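PDB 4WRI: okadaic acid binding protein 2-alpha, which binds the marine toxin okadaic acid in a sponge and is implicated in the accumulation of this cytotoxin. Local coordinates for residues A[82-85]-A[86-90]. Numbering follows the deposited sequence.
Sequences YRLT and ESQYV
Thr85 is the N-cap of helix 86-96 and meets its first turn with both backbone and side chain. Its carbonyl oxygen takes the amide of Tyr89, the first bond of the helical pattern, with Tyr89 N 2.9 Å from Thr85 O. The side chain adds the cap: chi1 of 65° places OG1 between the backbone N and the carbonyl carbon, where Gln88 N reaches Thr85 OG1 at 3.3 Å in a weak bond bent to 149°. The same hydroxyl lies beside Gln88 CB, 3.3 Å away.

Apolar contacts come from Leu84. Its CD1 touches Gln88 CG at 3.6 Å, the two side chains crossing at about a right angle, while CD2 lies near the plane of the Tyr89 ring, at its edge, and 4.3 Å from Tyr89 CB. Past CG the Gln88 chain bends, and its NE2 is hydrogen-bonded to Asn92 OD1 one turn on.

Glu86 OE2 makes a salt bridge to Arg22, and Tyr89 OH is hydrogen-bonded to His71. Leu84 pairs through its backbone with Val34 of strand 33-34, which runs antiparallel to 84-85. The arrangement is a threonine N-cap at a strand-to-helix junction, with the side chain of Tyr89 about 6 Å from the bound okadaic acid; a short strand pair leading straight into a helix, repeated at 124-125 and 160-161, is consistent with an EF-hand-like fold.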
loop_
_atom_site.group_PDB
_atom_site.type_symbol
_atom_site.label_atom_id
_atom_site.label_comp_id
_atom_site.label_asym_id
_atom_site.label_seq_id
_atom_site.Cartn_x
_atom_site.Cartn_y
_atom_site.Cartn_z
ATOM N N TYR A 82 19.145 -9.202 -6.900
ATOM C CA TYR A 82 17.915 -9.746 -7.497
ATOM C C TYR A 82 16.988 -8.624 -7.968
ATOM O O TYR A 82 16.776 -7.636 -7.244
ATOM C CB TYR A 82 17.197 -10.663 -6.531
ATOM C CG TYR A 82 15.909 -11.246 -7.068
ATOM C CD1 TYR A 82 15.920 -12.291 -7.989
ATOM C CD2 TYR A 82 14.676 -10.754 -6.653
ATOM C CE1 TYR A 82 14.742 -12.809 -8.475
ATOM C CE2 TYR A 82 13.508 -11.280 -7.124
ATOM C CZ TYR A 82 13.536 -12.300 -8.038
ATOM O OH TYR A 82 12.352 -12.828 -8.500
ATOM N N ARG A 83 16.462 -8.759 -9.177
ATOM C CA ARG A 83 15.603 -7.753 -9.781
ATOM C C ARG A 83 14.173 -8.239 -9.914
ATOM O O ARG A 83 13.878 -9.069 -10.785
ATOM C CB ARG A 83 16.118 -7.391 -11.163
ATOM C CG ARG A 83 17.567 -6.950 -11.179
ATOM C CD ARG A 83 18.081 -7.006 -12.582
ATOM N NE ARG A 83 19.320 -6.264 -12.743
ATOM C CZ ARG A 83 19.661 -5.621 -13.854
ATOM N NH1 ARG A 83 18.865 -5.627 -14.911
ATOM N NH2 ARG A 83 20.800 -4.936 -13.897
ATOM N N LEU A 84 13.268 -7.709 -9.099
ATOM C CA LEU A 84 11.877 -8.156 -9.109
ATOM C C LEU A 84 11.092 -7.341 -10.126
ATOM O O LEU A 84 10.987 -6.121 -10.015
ATOM C CB LEU A 84 11.268 -7.991 -7.719
ATOM C CG LEU A 84 9.798 -8.376 -7.591
ATOM C CD1 LEU A 84 9.615 -9.892 -7.719
ATOM C CD2 LEU A 84 9.291 -7.875 -6.242
ATOM N N THR A 85 10.540 -8.011 -11.135
ATOM C CA THR A 85 9.817 -7.297 -12.182
ATOM C C THR A 85 8.368 -7.005 -11.807
ATOM O O THR A 85 7.819 -7.646 -10.921
ATOM C CB THR A 85 9.805 -8.080 -13.513
ATOM O OG1 THR A 85 9.062 -9.304 -13.357
ATOM C CG2 THR A 85 11.226 -8.388 -13.978
ATOM N N GLU A 86 7.744 -6.084 -12.534
ATOM C CA GLU A 86 6.343 -5.756 -12.280
ATOM C C GLU A 86 5.427 -6.981 -12.349
ATOM O O GLU A 86 4.637 -7.219 -11.441
ATOM C CB GLU A 86 5.860 -4.711 -13.280
ATOM C CG GLU A 86 4.402 -4.316 -13.130
ATOM C CD GLU A 86 3.954 -3.486 -14.304
ATOM O OE1 GLU A 86 3.248 -4.011 -15.184
ATOM O OE2 GLU A 86 4.325 -2.293 -14.371
ATOM N N SER A 87 5.558 -7.784 -13.402
ATOM C CA SER A 87 4.630 -8.906 -13.547
ATOM C C SER A 87 4.874 -9.944 -12.475
ATOM O O SER A 87 3.945 -10.620 -12.003
ATOM C CB SER A 87 4.755 -9.515 -14.937
ATOM O OG SER A 87 6.018 -10.121 -15.116
ATOM N N GLN A 88 6.124 -10.054 -12.044
ATOM C CA GLN A 88 6.443 -10.992 -10.983
ATOM C C GLN A 88 5.850 -10.534 -9.650
ATOM O O GLN A 88 5.349 -11.359 -8.876
ATOM C CB GLN A 88 7.949 -11.188 -10.849
ATOM C CG GLN A 88 8.309 -12.360 -9.960
ATOM C CD GLN A 88 7.753 -13.645 -10.479
ATOM O OE1 GLN A 88 8.024 -14.027 -11.621
ATOM N NE2 GLN A 88 6.983 -14.340 -9.653
ATOM N N TYR A 89 5.910 -9.233 -9.366
ATOM C CA TYR A 89 5.296 -8.764 -8.148
ATOM C C TYR A 89 3.819 -9.119 -8.145
ATOM O O TYR A 89 3.288 -9.543 -7.119
ATOM C CB TYR A 89 5.459 -7.248 -7.981
ATOM C CG TYR A 89 4.623 -6.767 -6.811
ATOM C CD1 TYR A 89 5.001 -7.039 -5.491
ATOM C CD2 TYR A 89 3.406 -6.107 -7.020
ATOM C CE1 TYR A 89 4.190 -6.655 -4.414
ATOM C CE2 TYR A 89 2.599 -5.714 -5.954
ATOM C CZ TYR A 89 2.999 -6.000 -4.659
ATOM O OH TYR A 89 2.201 -5.636 -3.608
ATOM N N VAL A 90 3.155 -8.950 -9.287
ATOM C CA VAL A 90 1.726 -9.252 -9.362
ATOM C C VAL A 90 1.453 -10.724 -8.983
ATOM O O VAL A 90 0.568 -11.010 -8.189
ATOM C CB VAL A 90 1.135 -8.893 -10.738
ATOM C CG1 VAL A 90 -0.310 -9.374 -10.870
ATOM C CG2 VAL A 90 1.236 -7.383 -10.980
#